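PDB 6H8N: peptidoglycan-N-acetylmuramic acid deacetylase PdaC from Bacillus subtilis subsp. subtilis str. 168, which removes acetyl groups from N-acetylmuramic acid residues of peptidoglycan, which confers resistance to lysozyme, and also deacylates short chitin oligomers. Local coordinates for residues Gly62-Asn67 / Arg101-Arg106; Trp70-Leu75 / Pro107-Ile112. The protein carries 1 engineered substitution. All coordinates share one frame; numbering follows the deposited sequence.

Interaction 1: Gly62-Asn67 / Arg101-Arg106; sequences GNEVGN and RPTLVR
Asn67 and Val105 form a single backbone bridge, with CA atoms 4.6 Å apart, where the two chains, their end-to-end directions 63° apart, come together. Asn67 gives both of its backbone polar groups to the bridge. Its N donates to Leu104 O at 2.9 Å, and its O receives Arg106 N at 2.8 Å, the pattern of a parallel bridge. Val105 CG2 also lies 3.5 Å from Asn67 O.

Toward the start of both segments the chains part, and water fills in. One molecule donates to Val65 O and accepts from Leu104 N. A second joins Glu64 OE2 to Thr103 OG1. Pro102 packs its CB against Val65 O at 3.6 Å. The Glu64 chain runs out extended, with CG anti to the backbone N (chi1 -176°), and crosses Leu104 at about a right angle. This brings OE2 to 3.3 Å from Leu104 CD1. The same oxygen is hydrogen-bonded to Ser187 of helix 186-197, so a carboxylate whose OE2 abuts a leucine methyl still has polar partners.

Strand 64-67 pairs in parallel with strand 40-43 in the main sheet of this NodB homology domain, the catalytic polysaccharide deacetylase part of the protein. Strand 104-105 pairs in parallel with 123-124. The bridge joins the main parallel sheet to this two-stranded piece, and together they form the strands of the distorted (beta/alpha) barrel of the NodB deacetylases.

The side-chain amide of Asn67 turns to helix 80-98, where ND2 donates to Gln91 OE1 and Ile87 O. Arg106 leads away from Asn67 toward the active site, its guanidinium donating to Ala125 O, Thr15 OG1 and the engineered Ser17, which stands where the proton acceptor is expected by similarity.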
ATOM      1  N   GLY A  62       0.522   1.850  13.215  1.00  9.97           N
ATOM      2  CA  GLY A  62       1.832   1.892  12.623  1.00 10.33           C
ATOM      3  C   GLY A  62       1.885   1.673  11.131  1.00  9.64           C
ATOM      4  O   GLY A  62       2.976   1.533  10.583  1.00 12.23           O
ATOM      5  N   ASN A  63       0.753   1.637  10.456  1.00  9.72           N
ATOM      6  CA  ASN A  63       0.727   1.439   9.019  1.00  8.47           C
ATOM      7  C   ASN A  63       0.858   2.768   8.288  1.00  9.22           C
ATOM      8  O   ASN A  63       0.567   3.838   8.831  1.00 11.24           O
ATOM      9  CB  ASN A  63      -0.549   0.701   8.655  1.00  9.39           C
ATOM     10  CG  ASN A  63      -0.651  -0.596   9.400  1.00  8.77           C
ATOM     11  OD1 ASN A  63       0.112  -1.535   9.123  1.00  9.67           O
ATOM     12  ND2 ASN A  63      -1.582  -0.678  10.354  1.00  9.42           N
ATOM     13  N   GLU A  64       1.315   2.690   7.051  1.00  8.28           N
ATOM     14  CA  GLU A  64       1.488   3.859   6.211  1.00  8.53           C
ATOM     15  C   GLU A  64       0.235   4.037   5.365  1.00  8.25           C
ATOM     16  O   GLU A  64      -0.416   3.055   4.984  1.00  8.48           O
ATOM     17  CB  GLU A  64       2.731   3.708   5.324  1.00  9.71           C
ATOM     18  CG  GLU A  64       3.033   4.938   4.485  1.00  9.24           C
ATOM     19  CD  GLU A  64       4.401   4.920   3.850  1.00 12.13           C
ATOM     20  OE1 GLU A  64       4.989   3.856   3.652  1.00 10.08           O
ATOM     21  OE2 GLU A  64       4.903   6.030   3.517  1.00 13.95           O
ATOM     22  N   VAL A  65      -0.113   5.291   5.084  1.00  8.63           N
ATOM     23  CA  VAL A  65      -1.282   5.632   4.285  1.00  7.91           C
ATOM     24  C   VAL A  65      -0.833   6.406   3.061  1.00  7.94           C
ATOM     25  O   VAL A  65      -0.116   7.410   3.172  1.00  9.11           O
ATOM     26  CB  VAL A  65      -2.305   6.435   5.097  1.00  9.14           C
ATOM     27  CG1 VAL A  65      -3.458   6.916   4.207  1.00 10.50           C
ATOM     28  CG2 VAL A  65      -2.818   5.588   6.230  1.00  9.73           C
ATOM     29  N   GLY A  66      -1.296   5.956   1.893  1.00  7.58           N
ATOM     30  CA  GLY A  66      -1.055   6.629   0.639  1.00  8.26           C
ATOM     31  C   GLY A  66      -2.360   7.067  -0.002  1.00  8.58           C
ATOM     32  O   GLY A  66      -3.442   6.657   0.400  1.00  8.48           O
ATOM     33  N   ASN A  67      -2.236   7.919  -1.008  1.00  8.81           N
ATOM     34  CA  ASN A  67      -3.371   8.535  -1.682  1.00  9.02           C
ATOM     35  C   ASN A  67      -3.733   7.746  -2.940  1.00  8.85           C
ATOM     36  O   ASN A  67      -2.872   7.521  -3.789  1.00  9.16           O
ATOM     37  CB  ASN A  67      -2.931   9.963  -2.035  1.00  9.24           C
ATOM     38  CG  ASN A  67      -4.015  10.819  -2.656  1.00  9.95           C
ATOM     39  OD1 ASN A  67      -4.764  10.402  -3.545  1.00  9.94           O
ATOM     40  ND2 ASN A  67      -4.052  12.075  -2.237  1.00  9.86           N
ATOM     41  N   ARG A 101      -0.233  13.955   6.326  1.00 11.89           N
ATOM     42  CA  ARG A 101      -0.062  14.299   4.922  1.00 12.66           C
ATOM     43  C   ARG A 101       0.630  13.149   4.195  1.00 11.58           C
ATOM     44  O   ARG A 101       1.850  12.982   4.319  1.00 12.34           O
ATOM     45  CB  ARG A 101       0.759  15.584   4.775  1.00 13.86           C
ATOM     46  CG  ARG A 101       0.954  15.954   3.306  1.00 18.25           C
ATOM     47  CD  ARG A 101       1.551  17.355   3.120  1.00 29.81           C
ATOM     48  NE  ARG A 101       2.902  17.464   3.658  1.00 38.99           N
ATOM     49  CZ  ARG A 101       3.704  18.510   3.463  1.00 42.92           C
ATOM     50  NH1 ARG A 101       4.918  18.517   3.997  1.00 44.78           N
ATOM     51  NH2 ARG A 101       3.298  19.547   2.733  1.00 39.83           N
ATOM     52  N   PRO A 102      -0.083  12.350   3.407  1.00 10.92           N
ATOM     53  CA  PRO A 102       0.590  11.291   2.641  1.00 11.45           C
ATOM     54  C   PRO A 102       1.651  11.868   1.725  1.00 10.72           C
ATOM     55  O   PRO A 102       1.499  12.958   1.177  1.00 11.35           O
ATOM     56  CB  PRO A 102      -0.544  10.669   1.822  1.00 10.36           C
ATOM     57  CG  PRO A 102      -1.778  10.927   2.656  1.00 10.22           C
ATOM     58  CD  PRO A 102      -1.538  12.309   3.248  1.00 10.90           C
ATOM     59  N   THR A 103       2.723  11.095   1.554  1.00 11.27           N
ATOM     60  CA  THR A 103       3.744  11.399   0.565  1.00 12.74           C
ATOM     61  C   THR A 103       3.690  10.479  -0.640  1.00 12.09           C
ATOM     62  O   THR A 103       4.277  10.812  -1.677  1.00 13.52           O
ATOM     63  CB  THR A 103       5.142  11.303   1.186  1.00 15.54           C
ATOM     64  OG1 THR A 103       5.341   9.987   1.660  1.00 17.11           O
ATOM     65  CG2 THR A 103       5.291  12.275   2.351  1.00 21.96           C
ATOM     66  N   LEU A 104       2.968   9.363  -0.548  1.00  9.83           N
ATOM     67  CA  LEU A 104       2.880   8.374  -1.612  1.00 10.11           C
ATOM     68  C   LEU A 104       1.542   8.496  -2.315  1.00  9.21           C
ATOM     69  O   LEU A 104       0.496   8.616  -1.667  1.00  9.98           O
ATOM     70  CB  LEU A 104       2.993   6.957  -1.048  1.00 10.71           C
ATOM     71  CG  LEU A 104       4.217   6.633  -0.202  1.00 10.49           C
ATOM     72  CD1 LEU A 104       4.092   5.235   0.378  1.00 13.85           C
ATOM     73  CD2 LEU A 104       5.468   6.754  -1.033  1.00 14.15           C
ATOM     74  N   VAL A 105       1.565   8.420  -3.643  1.00 10.21           N
ATOM     75  CA  VAL A 105       0.350   8.388  -4.440  1.00 10.13           C
ATOM     76  C   VAL A 105       0.368   7.139  -5.307  1.00  9.66           C
ATOM     77  O   VAL A 105       1.420   6.744  -5.827  1.00 10.68           O
ATOM     78  CB  VAL A 105       0.183   9.669  -5.289  1.00 11.16           C
ATOM     79  CG1 VAL A 105       1.297   9.818  -6.316  1.00 12.11           C
ATOM     80  CG2 VAL A 105      -1.200   9.721  -5.961  1.00 12.27           C
ATOM     81  N   ARG A 106      -0.794   6.513  -5.452  1.00  9.92           N
ATOM     82  CA  ARG A 106      -0.949   5.345  -6.314  1.00  9.69           C
ATOM     83  C   ARG A 106      -2.086   5.648  -7.280  1.00  9.58           C
ATOM     84  O   ARG A 106      -3.264   5.554  -6.907  1.00  9.90           O
ATOM     85  CB  ARG A 106      -1.222   4.104  -5.489  1.00  9.50           C
ATOM     86  CG  ARG A 106      -1.428   2.857  -6.318  1.00 10.16           C
ATOM     87  CD  ARG A 106      -1.498   1.631  -5.446  1.00 10.81           C
ATOM     88  NE  ARG A 106      -0.188   1.149  -5.037  1.00 10.14           N
ATOM     89  CZ  ARG A 106       0.002   0.075  -4.284  1.00  9.66           C
ATOM     90  NH1 ARG A 106      -1.041  -0.606  -3.810  1.00  9.73           N
ATOM     91  NH2 ARG A 106       1.231  -0.331  -4.011  1.00  9.09           N
TER
HETATM   92  O   HOH W   1       4.302   8.843   4.027  1.00 37.14           O
HETATM   93  O   HOH W   2       2.337   8.281   2.265  1.00 13.06           O

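Interaction 2: Trp70-Leu75 / Pro107-Ile112; sequences WSHPLL and PPYGGI. With ZN (zinc ion), chain C; PO4 (phosphate ion), chain D.
His72 turns the edge of its imidazole toward the face of the Tyr109 ring, an offset edge-to-face pair with planes at 81° and centroids 4.8 Å apart. CE1 is the ring atom set over the tyrosine face, near its rim. ND1 makes a weak hydrogen bond to Tyr109 OH, bent to 140° at the hydrogen. Water also links this hydroxyl to His72 O.

Pro108 covers one face of the imidazole with a CH-pi contact, its CB 3.9 Å from the ring centroid. CB and CG of the same proline also rest on Pro73 O, each at 3.3 Å.

With proline over one face and tyrosine at its edge, the imidazole directs NE2 to the zinc ion at 2.0 Å. Asp18 and His68 complete the Asp-His-His metal site characteristic of carbohydrate esterase family 4. O3 of a phosphate, probably from the crystallisation liquor, also binds the metal. Tyr109 N donates to phosphate O4 at 2.7 Å, and His159 NE2, by similarity of the catalytic proton donor, is hydrogen-bonded to the phosphate.

Leu74 N meets the edge of the tyrosine ring near its plane, and Leu74 CB packs 4.0 Å from Tyr109 CD2. The first torsion of Leu74 (177°) swings CG away from its own N, which carries CD1 to Gly111 CA. Leu75 CD1 touches Pro107 CB and Pro108 CD. Beside them, one water accepts from Leu75 N and donates to Pro108 O and Gly111 O.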
ATOM      1  N   TRP A  70      -9.807  10.367  -5.147  1.00 10.56           N
ATOM      2  CA  TRP A  70     -11.061  10.544  -4.423  1.00 10.62           C
ATOM      3  C   TRP A  70     -12.077   9.461  -4.776  1.00 10.36           C
ATOM      4  O   TRP A  70     -12.654   8.826  -3.892  1.00 11.22           O
ATOM      5  CB  TRP A  70     -11.646  11.940  -4.696  1.00 11.74           C
ATOM      6  CG  TRP A  70     -12.891  12.152  -3.893  1.00 12.71           C
ATOM      7  CD1 TRP A  70     -14.185  11.906  -4.281  1.00 13.25           C
ATOM      8  CD2 TRP A  70     -12.970  12.634  -2.548  1.00 11.08           C
ATOM      9  NE1 TRP A  70     -15.054  12.199  -3.256  1.00 14.84           N
ATOM     10  CE2 TRP A  70     -14.336  12.644  -2.180  1.00 12.59           C
ATOM     11  CE3 TRP A  70     -12.022  13.060  -1.623  1.00 11.61           C
ATOM     12  CZ2 TRP A  70     -14.768  13.058  -0.927  1.00 15.33           C
ATOM     13  CZ3 TRP A  70     -12.449  13.467  -0.386  1.00 14.11           C
ATOM     14  CH2 TRP A  70     -13.814  13.466  -0.044  1.00 14.76           C
ATOM     15  N   SER A  71     -12.315   9.251  -6.080  1.00 11.61           N
ATOM     16  CA  SER A  71     -13.399   8.385  -6.545  1.00 12.40           C
ATOM     17  C   SER A  71     -12.946   7.388  -7.613  1.00 13.39           C
ATOM     18  O   SER A  71     -13.794   6.795  -8.294  1.00 13.67           O
ATOM     19  CB  SER A  71     -14.571   9.229  -7.062  1.00 14.07           C
ATOM     20  OG  SER A  71     -14.130  10.070  -8.100  1.00 15.71           O
ATOM     21  N   HIS A  72     -11.647   7.172  -7.763  1.00 11.28           N
ATOM     22  CA  HIS A  72     -11.090   6.078  -8.576  1.00 11.83           C
ATOM     23  C   HIS A  72     -11.266   6.251 -10.085  1.00 12.57           C
ATOM     24  O   HIS A  72     -11.370   5.240 -10.784  1.00 12.86           O
ATOM     25  CB  HIS A  72     -11.677   4.711  -8.166  1.00 12.16           C
ATOM     26  CG  HIS A  72     -10.697   3.576  -8.259  1.00 10.17           C
ATOM     27  ND1 HIS A  72     -10.411   2.925  -9.436  1.00 11.81           N
ATOM     28  CD2 HIS A  72      -9.938   2.980  -7.308  1.00 12.87           C
ATOM     29  CE1 HIS A  72      -9.499   1.997  -9.215  1.00 11.90           C
ATOM     30  NE2 HIS A  72      -9.200   2.001  -7.928  1.00 11.09           N
ATOM     31  N   PRO A  73     -11.249   7.459 -10.647  1.00 12.43           N
ATOM     32  CA  PRO A  73     -11.194   7.566 -12.104  1.00 12.56           C
ATOM     33  C   PRO A  73      -9.810   7.191 -12.602  1.00 13.76           C
ATOM     34  O   PRO A  73      -8.815   7.266 -11.880  1.00 14.13           O
ATOM     35  CB  PRO A  73     -11.457   9.053 -12.352  1.00 15.06           C
ATOM     36  CG  PRO A  73     -10.807   9.718 -11.176  1.00 14.24           C
ATOM     37  CD  PRO A  73     -11.061   8.780 -10.008  1.00 12.48           C
ATOM     38  N   LEU A  74      -9.733   6.817 -13.876  1.00 12.19           N
ATOM     39  CA  LEU A  74      -8.453   6.786 -14.559  1.00 12.56           C
ATOM     40  C   LEU A  74      -7.997   8.226 -14.757  1.00 14.00           C
ATOM     41  O   LEU A  74      -8.641   8.995 -15.487  1.00 15.21           O
ATOM     42  CB  LEU A  74      -8.594   6.053 -15.895  1.00 15.07           C
ATOM     43  CG  LEU A  74      -7.345   5.992 -16.767  1.00 12.96           C
ATOM     44  CD1 LEU A  74      -6.146   5.370 -16.028  1.00 16.62           C
ATOM     45  CD2 LEU A  74      -7.657   5.180 -18.035  1.00 15.88           C
ATOM     46  N   LEU A  75      -6.900   8.608 -14.098  1.00 14.06           N
ATOM     47  CA  LEU A  75      -6.546  10.024 -14.017  1.00 12.37           C
ATOM     48  C   LEU A  75      -6.137  10.584 -15.373  1.00 15.83           C
ATOM     49  O   LEU A  75      -6.262  11.794 -15.606  1.00 16.79           O
ATOM     50  CB  LEU A  75      -5.428  10.242 -13.000  1.00 12.02           C
ATOM     51  CG  LEU A  75      -5.808   9.971 -11.540  1.00 12.91           C
ATOM     52  CD1 LEU A  75      -4.559  10.025 -10.674  1.00 15.34           C
ATOM     53  CD2 LEU A  75      -6.857  10.932 -11.050  1.00 15.27           C
ATOM     54  N   PRO A 107      -1.783   6.045  -8.513  1.00 10.26           N
ATOM     55  CA  PRO A 107      -2.849   6.397  -9.459  1.00 10.46           C
ATOM     56  C   PRO A 107      -3.706   5.185  -9.763  1.00 10.58           C
ATOM     57  O   PRO A 107      -3.162   4.100 -10.000  1.00 11.27           O
ATOM     58  CB  PRO A 107      -2.070   6.837 -10.702  1.00 12.44           C
ATOM     59  CG  PRO A 107      -0.771   7.369 -10.149  1.00 16.83           C
ATOM     60  CD  PRO A 107      -0.450   6.392  -9.028  1.00 13.41           C
ATOM     61  N   PRO A 108      -5.032   5.330  -9.779  1.00 10.01           N
ATOM     62  CA  PRO A 108      -5.912   4.210 -10.144  1.00 11.25           C
ATOM     63  C   PRO A 108      -5.481   3.543 -11.441  1.00 10.86           C
ATOM     64  O   PRO A 108      -5.138   4.210 -12.428  1.00 11.36           O
ATOM     65  CB  PRO A 108      -7.276   4.880 -10.284  1.00 11.17           C
ATOM     66  CG  PRO A 108      -7.214   5.977  -9.249  1.00 12.12           C
ATOM     67  CD  PRO A 108      -5.820   6.508  -9.374  1.00 11.10           C
ATOM     68  N   TYR A 109      -5.523   2.206 -11.442  1.00 10.07           N
ATOM     69  CA  TYR A 109      -5.185   1.366 -12.596  1.00 11.29           C
ATOM     70  C   TYR A 109      -3.738   1.505 -13.045  1.00 12.99           C
ATOM     71  O   TYR A 109      -3.379   0.985 -14.108  1.00 14.07           O
ATOM     72  CB  TYR A 109      -6.137   1.572 -13.794  1.00 11.24           C
ATOM     73  CG  TYR A 109      -7.585   1.696 -13.390  1.00 11.81           C
ATOM     74  CD1 TYR A 109      -8.310   0.594 -12.965  1.00 10.34           C
ATOM     75  CD2 TYR A 109      -8.228   2.929 -13.404  1.00 12.89           C
ATOM     76  CE1 TYR A 109      -9.618   0.700 -12.580  1.00 11.58           C
ATOM     77  CE2 TYR A 109      -9.532   3.051 -13.032  1.00 12.13           C
ATOM     78  CZ  TYR A 109     -10.240   1.937 -12.615  1.00 14.03           C
ATOM     79  OH  TYR A 109     -11.549   2.045 -12.219  1.00 14.60           O
ATOM     80  N   GLY A 110      -2.885   2.175 -12.261  1.00 11.77           N
ATOM     81  CA  GLY A 110      -1.522   2.474 -12.644  1.00 13.74           C
ATOM     82  C   GLY A 110      -1.380   3.596 -13.648  1.00 13.42           C
ATOM     83  O   GLY A 110      -0.261   3.866 -14.090  1.00 15.10           O
ATOM     84  N   GLY A 111      -2.469   4.267 -14.003  1.00 13.34           N
ATOM     85  CA  GLY A 111      -2.456   5.215 -15.103  1.00 14.17           C
ATOM     86  C   GLY A 111      -1.903   6.568 -14.732  1.00 14.38           C
ATOM     87  O   GLY A 111      -2.477   7.274 -13.902  1.00 15.06           O
ATOM     88  N   ILE A 112      -0.816   6.957 -15.397  1.00 15.62           N
ATOM     89  CA  ILE A 112      -0.115   8.191 -15.076  1.00 19.08           C
ATOM     90  C   ILE A 112       0.633   8.639 -16.324  1.00 22.01           C
ATOM     91  O   ILE A 112       0.879   7.848 -17.240  1.00 22.90           O
ATOM     92  CB  ILE A 112       0.853   7.950 -13.887  1.00 21.11           C
ATOM     93  CG1 ILE A 112       1.403   9.281 -13.372  1.00 25.34           C
ATOM     94  CG2 ILE A 112       1.991   7.008 -14.290  1.00 23.16           C
ATOM     95  CD1 ILE A 112       2.076   9.159 -12.037  1.00 29.33           C
TER
HETATM   96 ZN    ZN C 501      -7.887   0.972  -6.800  1.00 10.15          ZN
HETATM   97  P   PO4 D 502      -6.406  -0.664  -8.843  1.00  9.56           P
HETATM   98  O1  PO4 D 502      -7.296  -1.240  -9.977  1.00 10.79           O
HETATM   99  O2  PO4 D 502      -5.291  -1.664  -8.591  1.00 10.13           O
HETATM  100  O3  PO4 D 502      -7.254  -0.620  -7.616  1.00  9.92           O
HETATM  101  O4  PO4 D 502      -5.937   0.701  -9.239  1.00 10.33           O
HETATM  102  O   HOH W   3     -13.262   4.306 -12.624  1.00 23.21           O
HETATM  103  O   HOH W   4      -5.012   6.916 -12.811  1.00 12.33           O

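Overall arrangement
Interactions 1 and 2 follow one another along the same two pieces of chain. Residues 101-106 run directly into 107-112, and 62-67 precede 70-75 by two residues, His68 and Ser69. Interaction 1 is buried, its centre about 8 Å from the centre of the chain, and depends on backbone pairing between strands. Interaction 2 lies farther out, its centre about 15 Å from the centre of the chain. It joins the loops after those strands, is partly buried, and works through rings, prolines and leucines. Waters bridge both contacts. Both also border the zinc site: interaction 2 supplies a ligand, whereas interaction 1 sends Arg106 toward the site, its side chain about 7 Å from the zinc ion.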